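Local atomic coordinates of exotoxin A (Pseudomonas aeruginosa, PDB entry 1IKP), a protein that transfers ADP-ribose from NAD to a target protein, elongation factor 2, and carries receptor-binding, targeting and catalytic domains in one secreted chain. Residues V195-L209 and P232-H246. The protein carries 2 engineered substitutions. Sequence-based numbering, arbitrary orientation. Where two conformers were deposited one is given.
Sequences VLCLLDQLDGVYNYL and PAKHDLDIKPTVISH. Engineered in segment 195-209: Gln-201 (natural residue Pro).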
ATOM      1  N   VAL A 195       6.056  -7.394  -6.456  1.00 15.30           N
ATOM      2  CA  VAL A 195       6.594  -8.708  -6.097  1.00 14.48           C
ATOM      3  C   VAL A 195       6.448  -9.628  -7.322  1.00 14.42           C
ATOM      4  O   VAL A 195       7.259 -10.551  -7.531  1.00 14.70           O
ATOM      5  CB  VAL A 195       5.862  -9.302  -4.843  1.00 13.76           C
ATOM      6  CG1 VAL A 195       4.364  -9.523  -5.116  1.00 14.96           C
ATOM      7  CG2 VAL A 195       6.516 -10.603  -4.431  1.00 17.37           C
ATOM      8  N   LEU A 196       5.441  -9.354  -8.147  1.00 14.08           N
ATOM      9  CA  LEU A 196       5.208 -10.162  -9.352  1.00 13.75           C
ATOM     10  C   LEU A 196       6.344  -9.980 -10.348  1.00 15.51           C
ATOM     11  O   LEU A 196       6.622 -10.860 -11.155  1.00 16.09           O
ATOM     12  CB  LEU A 196       3.862  -9.809  -9.986  1.00 15.81           C
ATOM     13  CG  LEU A 196       2.647 -10.047  -9.067  1.00 17.56           C
ATOM     14  CD1 LEU A 196       1.372  -9.847  -9.848  1.00 21.71           C
ATOM     15  CD2 LEU A 196       2.691 -11.468  -8.485  1.00 20.02           C
ATOM     16  N   CYS A 197       7.004  -8.834 -10.280  1.00 15.57           N
ATOM     17  CA  CYS A 197       8.123  -8.522 -11.160  1.00 16.61           C
ATOM     18  C   CYS A 197       9.341  -9.373 -10.826  1.00 17.18           C
ATOM     19  O   CYS A 197      10.270  -9.476 -11.627  1.00 19.23           O
ATOM     20  CB  CYS A 197       8.476  -7.035 -11.028  1.00 15.91           C
ATOM     21  SG  CYS A 197       7.169  -5.888 -11.557  1.00 18.76           S
ATOM     22  N   LEU A 198       9.358  -9.984  -9.646  1.00 15.16           N
ATOM     23  CA  LEU A 198      10.486 -10.831  -9.261  1.00 16.41           C
ATOM     24  C   LEU A 198      10.315 -12.274  -9.753  1.00 16.23           C
ATOM     25  O   LEU A 198      11.265 -13.069  -9.724  1.00 19.32           O
ATOM     26  CB  LEU A 198      10.627 -10.880  -7.744  1.00 17.26           C
ATOM     27  CG  LEU A 198      10.635  -9.570  -6.975  1.00 18.55           C
ATOM     28  CD1 LEU A 198      10.873  -9.857  -5.516  1.00 19.14           C
ATOM     29  CD2 LEU A 198      11.706  -8.657  -7.519  1.00 20.37           C
ATOM     30  N   LEU A 199       9.119 -12.591 -10.226  1.00 15.76           N
ATOM     31  CA  LEU A 199       8.789 -13.958 -10.614  1.00 16.33           C
ATOM     32  C   LEU A 199       8.760 -14.165 -12.120  1.00 18.78           C
ATOM     33  O   LEU A 199       7.847 -13.718 -12.802  1.00 18.47           O
ATOM     34  CB  LEU A 199       7.434 -14.327  -9.992  1.00 15.51           C
ATOM     35  CG  LEU A 199       7.289 -13.973  -8.489  1.00 13.51           C
ATOM     36  CD1 LEU A 199       5.866 -14.261  -8.040  1.00 16.22           C
ATOM     37  CD2 LEU A 199       8.301 -14.758  -7.676  1.00 16.96           C
ATOM     38  N   ASP A 200       9.766 -14.867 -12.624  1.00 25.84           N
ATOM     39  CA  ASP A 200       9.864 -15.121 -14.053  1.00 32.55           C
ATOM     40  C   ASP A 200       8.635 -15.844 -14.583  1.00 30.18           C
ATOM     41  O   ASP A 200       8.205 -15.613 -15.713  1.00 26.43           O
ATOM     42  CB  ASP A 200      11.124 -15.937 -14.350  1.00 51.02           C
ATOM     43  CG  ASP A 200      12.396 -15.181 -14.010  1.00 62.51           C
ATOM     44  OD1 ASP A 200      12.558 -14.775 -12.837  1.00 68.09           O
ATOM     45  OD2 ASP A 200      13.231 -14.990 -14.917  1.00 67.97           O
ATOM     46  N   GLN A 201       8.062 -16.713 -13.761  1.00 29.79           N
ATOM     47  CA  GLN A 201       6.888 -17.469 -14.165  1.00 32.67           C
ATOM     48  C   GLN A 201       5.696 -16.570 -14.467  1.00 27.29           C
ATOM     49  O   GLN A 201       4.733 -17.002 -15.100  1.00 27.75           O
ATOM     50  CB  GLN A 201       6.529 -18.485 -13.075  1.00 45.07           C
ATOM     51  CG  GLN A 201       7.555 -19.604 -12.934  1.00 51.01           C
ATOM     52  CD  GLN A 201       7.419 -20.370 -11.634  1.00 52.09           C
ATOM     53  OE1 GLN A 201       6.328 -20.812 -11.271  1.00 44.11           O
ATOM     54  NE2 GLN A 201       8.534 -20.539 -10.928  1.00 42.27           N
ATOM     55  N   LEU A 202       5.774 -15.311 -14.042  1.00 22.84           N
ATOM     56  CA  LEU A 202       4.691 -14.363 -14.266  1.00 24.03           C
ATOM     57  C   LEU A 202       5.102 -13.107 -15.043  1.00 23.27           C
ATOM     58  O   LEU A 202       4.494 -12.038 -14.887  1.00 23.02           O
ATOM     59  CB  LEU A 202       4.081 -13.955 -12.923  1.00 25.89           C
ATOM     60  CG  LEU A 202       3.391 -15.087 -12.161  1.00 29.58           C
ATOM     61  CD1 LEU A 202       2.707 -14.523 -10.932  1.00 31.14           C
ATOM     62  CD2 LEU A 202       2.372 -15.773 -13.064  1.00 31.08           C
ATOM     63  N   ASP A 203       6.110 -13.233 -15.896  1.00 25.50           N
ATOM     64  CA  ASP A 203       6.559 -12.079 -16.678  1.00 29.72           C
ATOM     65  C   ASP A 203       5.425 -11.485 -17.501  1.00 27.11           C
ATOM     66  O   ASP A 203       4.670 -12.217 -18.138  1.00 25.12           O
ATOM     67  CB  ASP A 203       7.708 -12.466 -17.610  1.00 45.42           C
ATOM     68  CG  ASP A 203       8.983 -12.772 -16.862  1.00 52.29           C
ATOM     69  OD1 ASP A 203       9.338 -11.995 -15.949  1.00 55.45           O
ATOM     70  OD2 ASP A 203       9.638 -13.783 -17.193  1.00 56.04           O
ATOM     71  N   GLY A 204       5.307 -10.159 -17.471  1.00 23.45           N
ATOM     72  CA  GLY A 204       4.270  -9.477 -18.229  1.00 23.36           C
ATOM     73  C   GLY A 204       2.975  -9.185 -17.490  1.00 21.74           C
ATOM     74  O   GLY A 204       2.182  -8.339 -17.915  1.00 23.36           O
ATOM     75  N   VAL A 205       2.752  -9.867 -16.374  1.00 20.15           N
ATOM     76  CA  VAL A 205       1.520  -9.650 -15.634  1.00 19.89           C
ATOM     77  C   VAL A 205       1.456  -8.261 -15.000  1.00 17.79           C
ATOM     78  O   VAL A 205       0.433  -7.575 -15.088  1.00 19.01           O
ATOM     79  CB  VAL A 205       1.331 -10.724 -14.525  1.00 19.13           C
ATOM     80  CG1 VAL A 205       0.073 -10.412 -13.702  1.00 20.51           C
ATOM     81  CG2 VAL A 205       1.198 -12.108 -15.166  1.00 21.60           C
ATOM     82  N   TYR A 206       2.540  -7.855 -14.353  1.00 16.54           N
ATOM     83  CA  TYR A 206       2.554  -6.551 -13.709  1.00 18.57           C
ATOM     84  C   TYR A 206       2.327  -5.456 -14.750  1.00 17.96           C
ATOM     85  O   TYR A 206       1.481  -4.590 -14.571  1.00 16.96           O
ATOM     86  CB  TYR A 206       3.876  -6.333 -12.984  1.00 16.85           C
ATOM     87  CG  TYR A 206       3.933  -5.021 -12.244  1.00 15.92           C
ATOM     88  CD1 TYR A 206       3.451  -4.911 -10.939  1.00 15.97           C
ATOM     89  CD2 TYR A 206       4.422  -3.875 -12.865  1.00 16.79           C
ATOM     90  CE1 TYR A 206       3.453  -3.694 -10.279  1.00 17.14           C
ATOM     91  CE2 TYR A 206       4.428  -2.658 -12.218  1.00 17.35           C
ATOM     92  CZ  TYR A 206       3.941  -2.570 -10.926  1.00 17.43           C
ATOM     93  OH  TYR A 206       3.931  -1.356 -10.290  1.00 19.43           O
ATOM     94  N   ASN A 207       3.067  -5.503 -15.852  0.50 19.13           N
ATOM     95  CA  ASN A 207       2.894  -4.479 -16.876  0.50 18.97           C
ATOM     96  C   ASN A 207       1.445  -4.364 -17.336  0.50 20.22           C
ATOM     97  O   ASN A 207       0.908  -3.264 -17.462  0.50 19.59           O
ATOM     98  CB  ASN A 207       3.778  -4.761 -18.088  0.50 22.04           C
ATOM     99  CG  ASN A 207       3.601  -3.721 -19.176  0.50 24.81           C
ATOM    100  OD1 ASN A 207       3.852  -2.531 -18.962  0.50 26.31           O
ATOM    101  ND2 ASN A 207       3.148  -4.158 -20.344  0.50 26.32           N
ATOM    102  N   TYR A 208       0.809  -5.502 -17.596  1.00 18.75           N
ATOM    103  CA  TYR A 208      -0.571  -5.480 -18.044  1.00 18.54           C
ATOM    104  C   TYR A 208      -1.559  -4.940 -17.005  1.00 18.40           C
ATOM    105  O   TYR A 208      -2.373  -4.066 -17.315  1.00 19.16           O
ATOM    106  CB  TYR A 208      -1.012  -6.879 -18.495  1.00 19.91           C
ATOM    107  CG  TYR A 208      -2.456  -6.945 -18.938  1.00 21.84           C
ATOM    108  CD1 TYR A 208      -2.908  -6.211 -20.044  1.00 25.15           C
ATOM    109  CD2 TYR A 208      -3.376  -7.742 -18.262  1.00 22.55           C
ATOM    110  CE1 TYR A 208      -4.247  -6.282 -20.459  1.00 26.77           C
ATOM    111  CE2 TYR A 208      -4.709  -7.817 -18.665  1.00 27.26           C
ATOM    112  CZ  TYR A 208      -5.137  -7.091 -19.762  1.00 28.54           C
ATOM    113  OH  TYR A 208      -6.455  -7.197 -20.159  1.00 31.68           O
ATOM    114  N   LEU A 209      -1.483  -5.459 -15.778  1.00 18.21           N
ATOM    115  CA  LEU A 209      -2.399  -5.043 -14.715  1.00 17.10           C
ATOM    116  C   LEU A 209      -2.158  -3.671 -14.088  1.00 16.15           C
ATOM    117  O   LEU A 209      -3.117  -3.008 -13.712  1.00 17.46           O
ATOM    118  CB  LEU A 209      -2.408  -6.094 -13.598  1.00 17.55           C
ATOM    119  CG  LEU A 209      -2.792  -7.503 -14.049  1.00 17.77           C
ATOM    120  CD1 LEU A 209      -2.705  -8.460 -12.875  1.00 21.72           C
ATOM    121  CD2 LEU A 209      -4.197  -7.484 -14.610  1.00 22.29           C
ATOM    122  N   PRO A 232       8.228 -26.133 -12.916  1.00 17.31           N
ATOM    123  CA  PRO A 232       7.194 -25.112 -12.770  1.00 18.94           C
ATOM    124  C   PRO A 232       6.604 -24.701 -14.109  1.00 19.90           C
ATOM    125  O   PRO A 232       7.285 -24.708 -15.141  1.00 20.20           O
ATOM    126  CB  PRO A 232       7.933 -23.956 -12.095  1.00 18.75           C
ATOM    127  CG  PRO A 232       9.054 -24.626 -11.350  1.00 18.77           C
ATOM    128  CD  PRO A 232       9.495 -25.720 -12.287  1.00 15.95           C
ATOM    129  N   ALA A 233       5.336 -24.327 -14.081  1.00 19.40           N
ATOM    130  CA  ALA A 233       4.627 -23.895 -15.271  1.00 21.51           C
ATOM    131  C   ALA A 233       4.758 -22.389 -15.485  1.00 24.14           C
ATOM    132  O   ALA A 233       4.922 -21.624 -14.533  1.00 25.60           O
ATOM    133  CB  ALA A 233       3.159 -24.267 -15.141  1.00 21.32           C
ATOM    134  N   LYS A 234       4.682 -21.977 -16.745  1.00 27.09           N
ATOM    135  CA  LYS A 234       4.721 -20.570 -17.128  1.00 29.20           C
ATOM    136  C   LYS A 234       3.505 -20.460 -18.035  1.00 30.33           C
ATOM    137  O   LYS A 234       3.575 -20.726 -19.236  1.00 30.42           O
ATOM    138  CB  LYS A 234       6.002 -20.242 -17.896  1.00 34.01           C
ATOM    139  CG  LYS A 234       6.116 -18.779 -18.295  1.00 38.76           C
ATOM    140  CD  LYS A 234       7.483 -18.475 -18.899  1.00 42.58           C
ATOM    141  CE  LYS A 234       7.541 -17.054 -19.444  1.00 44.23           C
ATOM    142  NZ  LYS A 234       7.228 -16.035 -18.402  1.00 45.58           N
ATOM    143  N   HIS A 235       2.382 -20.082 -17.439  1.00 28.26           N
ATOM    144  CA  HIS A 235       1.118 -19.992 -18.149  1.00 27.29           C
ATOM    145  C   HIS A 235       0.941 -18.824 -19.105  1.00 28.01           C
ATOM    146  O   HIS A 235       1.382 -17.706 -18.834  1.00 27.07           O
ATOM    147  CB  HIS A 235      -0.032 -19.990 -17.136  1.00 25.22           C
ATOM    148  CG  HIS A 235      -0.050 -21.197 -16.247  1.00 24.05           C
ATOM    149  ND1 HIS A 235       0.348 -21.164 -14.926  1.00 22.41           N
ATOM    150  CD2 HIS A 235      -0.404 -22.479 -16.500  1.00 23.11           C
ATOM    151  CE1 HIS A 235       0.237 -22.373 -14.403  1.00 21.30           C
ATOM    152  NE2 HIS A 235      -0.217 -23.189 -15.340  1.00 22.55           N
ATOM    153  N   ASP A 236       0.299 -19.100 -20.239  1.00 31.11           N
ATOM    154  CA  ASP A 236       0.012 -18.055 -21.208  1.00 34.86           C
ATOM    155  C   ASP A 236      -1.092 -17.260 -20.530  1.00 31.64           C
ATOM    156  O   ASP A 236      -1.875 -17.819 -19.764  1.00 31.62           O
ATOM    157  CB  ASP A 236      -0.498 -18.647 -22.524  1.00 45.47           C
ATOM    158  CG  ASP A 236       0.580 -19.394 -23.282  1.00 52.83           C
ATOM    159  OD1 ASP A 236       1.686 -18.834 -23.439  1.00 55.65           O
ATOM    160  OD2 ASP A 236       0.324 -20.532 -23.729  1.00 56.95           O
ATOM    161  N   LEU A 237      -1.164 -15.966 -20.810  1.00 30.77           N
ATOM    162  CA  LEU A 237      -2.162 -15.121 -20.173  1.00 28.60           C
ATOM    163  C   LEU A 237      -3.439 -14.867 -20.969  1.00 28.70           C
ATOM    164  O   LEU A 237      -3.423 -14.729 -22.192  1.00 28.80           O
ATOM    165  CB  LEU A 237      -1.542 -13.768 -19.803  1.00 28.04           C
ATOM    166  CG  LEU A 237      -0.203 -13.744 -19.052  1.00 27.51           C
ATOM    167  CD1 LEU A 237       0.235 -12.297 -18.869  1.00 28.24           C
ATOM    168  CD2 LEU A 237      -0.330 -14.441 -17.697  1.00 26.62           C
ATOM    169  N   ASP A 238      -4.546 -14.824 -20.244  1.00 26.42           N
ATOM    170  CA  ASP A 238      -5.867 -14.529 -20.779  1.00 25.69           C
ATOM    171  C   ASP A 238      -6.569 -14.018 -19.524  1.00 25.70           C
ATOM    172  O   ASP A 238      -7.741 -14.310 -19.252  1.00 22.92           O
ATOM    173  CB  ASP A 238      -6.549 -15.788 -21.315  1.00 26.08           C
ATOM    174  CG  ASP A 238      -7.837 -15.473 -22.046  1.00 29.57           C
ATOM    175  OD1 ASP A 238      -7.875 -14.427 -22.724  1.00 30.10           O
ATOM    176  OD2 ASP A 238      -8.801 -16.258 -21.955  1.00 29.99           O
ATOM    177  N   ILE A 239      -5.813 -13.226 -18.767  1.00 28.94           N
ATOM    178  CA  ILE A 239      -6.274 -12.695 -17.491  1.00 31.40           C
ATOM    179  C   ILE A 239      -7.192 -11.489 -17.521  1.00 34.10           C
ATOM    180  O   ILE A 239      -7.085 -10.621 -18.388  1.00 31.98           O
ATOM    181  CB  ILE A 239      -5.070 -12.354 -16.582  1.00 34.47           C
ATOM    182  CG1 ILE A 239      -4.223 -11.248 -17.209  1.00 35.38           C
ATOM    183  CG2 ILE A 239      -4.203 -13.590 -16.386  1.00 36.47           C
ATOM    184  CD1 ILE A 239      -3.016 -10.866 -16.371  1.00 37.66           C
ATOM    185  N   LYS A 240      -8.104 -11.451 -16.555  1.00 38.14           N
ATOM    186  CA  LYS A 240      -9.034 -10.341 -16.417  1.00 43.00           C
ATOM    187  C   LYS A 240      -8.209  -9.170 -15.872  1.00 41.88           C
ATOM    188  O   LYS A 240      -7.352  -9.364 -15.007  1.00 43.16           O
ATOM    189  CB  LYS A 240     -10.145 -10.713 -15.432  1.00 48.07           C
ATOM    190  CG  LYS A 240     -11.243  -9.671 -15.307  1.00 52.62           C
ATOM    191  CD  LYS A 240     -12.320 -10.124 -14.335  1.00 54.29           C
ATOM    192  CE  LYS A 240     -13.398  -9.068 -14.177  1.00 55.86           C
ATOM    193  NZ  LYS A 240     -14.428  -9.483 -13.190  1.00 56.16           N
ATOM    194  N   PRO A 241      -8.447  -7.949 -16.381  1.00 40.56           N
ATOM    195  CA  PRO A 241      -7.766  -6.700 -16.003  1.00 38.48           C
ATOM    196  C   PRO A 241      -7.843  -6.278 -14.532  1.00 33.19           C
ATOM    197  O   PRO A 241      -7.482  -5.152 -14.191  1.00 33.43           O
ATOM    198  CB  PRO A 241      -8.415  -5.665 -16.920  1.00 42.04           C
ATOM    199  CG  PRO A 241      -8.783  -6.467 -18.123  1.00 44.35           C
ATOM    200  CD  PRO A 241      -9.364  -7.709 -17.507  1.00 43.20           C
ATOM    201  N   THR A 242      -8.302  -7.175 -13.668  1.00 30.21           N
ATOM    202  CA  THR A 242      -8.422  -6.889 -12.238  1.00 26.41           C
ATOM    203  C   THR A 242      -7.091  -6.406 -11.653  1.00 22.76           C
ATOM    204  O   THR A 242      -6.059  -7.058 -11.816  1.00 21.66           O
ATOM    205  CB  THR A 242      -8.860  -8.149 -11.478  1.00 29.16           C
ATOM    206  OG1 THR A 242     -10.056  -8.665 -12.076  1.00 30.09           O
ATOM    207  CG2 THR A 242      -9.126  -7.830 -10.017  1.00 28.80           C
ATOM    208  N   VAL A 243      -7.101  -5.278 -10.949  1.00 17.59           N
ATOM    209  CA  VAL A 243      -5.854  -4.786 -10.400  1.00 15.43           C
ATOM    210  C   VAL A 243      -5.245  -5.773  -9.405  1.00 13.03           C
ATOM    211  O   VAL A 243      -5.951  -6.555  -8.743  1.00 14.31           O
ATOM    212  CB  VAL A 243      -6.027  -3.409  -9.706  1.00 15.93           C
ATOM    213  CG1 VAL A 243      -6.513  -2.366 -10.716  1.00 17.00           C
ATOM    214  CG2 VAL A 243      -6.997  -3.505  -8.568  1.00 17.20           C
ATOM    215  N   ILE A 244      -3.928  -5.752  -9.332  1.00 12.63           N
ATOM    216  CA  ILE A 244      -3.219  -6.612  -8.395  1.00 11.08           C
ATOM    217  C   ILE A 244      -3.604  -6.183  -6.993  1.00 11.41           C
ATOM    218  O   ILE A 244      -3.652  -4.985  -6.691  1.00 12.94           O
ATOM    219  CB  ILE A 244      -1.701  -6.451  -8.536  1.00 11.39           C
ATOM    220  CG1 ILE A 244      -1.259  -6.881  -9.948  1.00 13.12           C
ATOM    221  CG2 ILE A 244      -0.975  -7.272  -7.492  1.00 12.78           C
ATOM    222  CD1 ILE A 244       0.145  -6.409 -10.278  1.00 14.65           C
ATOM    223  N   SER A 245      -3.902  -7.144  -6.131  1.00 11.45           N
ATOM    224  CA  SER A 245      -4.209  -6.777  -4.754  1.00 11.24           C
ATOM    225  C   SER A 245      -3.507  -7.665  -3.765  1.00 11.06           C
ATOM    226  O   SER A 245      -3.118  -8.771  -4.074  1.00 10.04           O
ATOM    227  CB  SER A 245      -5.717  -6.839  -4.481  1.00 11.82           C
ATOM    228  OG  SER A 245      -6.191  -8.191  -4.390  1.00 12.90           O
ATOM    229  N   HIS A 246      -3.324  -7.136  -2.559  1.00 12.32           N
ATOM    230  CA  HIS A 246      -2.757  -7.869  -1.437  1.00 11.96           C
ATOM    231  C   HIS A 246      -3.852  -7.862  -0.360  1.00 12.00           C
ATOM    232  O   HIS A 246      -4.742  -7.012  -0.362  1.00 11.69           O
ATOM    233  CB  HIS A 246      -1.557  -7.140  -0.830  1.00 11.79           C
ATOM    234  CG  HIS A 246      -0.237  -7.444  -1.468  1.00 12.78           C
ATOM    235  ND1 HIS A 246       0.191  -6.835  -2.632  1.00 19.42           N
ATOM    236  CD2 HIS A 246       0.778  -8.243  -1.063  1.00 14.82           C
ATOM    237  CE1 HIS A 246       1.416  -7.247  -2.909  1.00 18.55           C
ATOM    238  NE2 HIS A 246       1.799  -8.097  -1.977  1.00 18.48           N
TER
HETATM  239  O   HOH W   1       2.647 -18.857 -14.725  1.00 25.73           O
HETATM  240  O   HOH W   2      -2.531  -3.653 -10.878  1.00 16.28           O
HETATM  241  O   HOH W   3      -5.791  -2.995 -14.569  1.00 27.12           O
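Leu-209 and Ile-244 meet at the heart of a largely apolar contact in the receptor-binding domain, where the short helix starting at Val-205 and the turn before it are bordered by the long, irregular chain that leads into strand 245-248. Leu-209 CD1 lies 3.6 Å from Ile-244 CG1, while the other Leu-209 methyl, CD2, faces the carbonyl oxygens of Lys-240 and Thr-242. The Ile-244 side chain reaches Leu-196 tip to tip through CD1 and crosses the Tyr-206 side chain at about a right angle, Ile-244 CD1 lying 3.7 Å from Tyr-206 CD1. Tyr-208 has CG anti to the backbone N (chi1 178°), which lays the ring along Ile-239; the Ile-239 CD1 methyl sits at the ring edge, 3.7 Å from Tyr-208 CD2. Farther back along the chain, Val-205 CG2 rests against both methyls of Leu-237. The polar end belongs to Lys-234: its extended chain bends at the last torsion (chi4 57°), and NZ donates to Asp-200 O at 2.9 Å, with a looser salt bridge to Asp-203 OD2 at 3.5 Å. Asp-200 O also accepts from Asp-203 N. The engineered Gln-201 lays its amide against Pro-232 CB, and one water links Gln-201 O to His-235 N. Another joins Leu-209 O to Pro-241 O. Val-205 and Leu-209 also pack on Met-129 of strand 126-136, alongside which strand 245-248 runs parallel, while Leu-202 rests on Phe-116 and His-118 of strand 112-120.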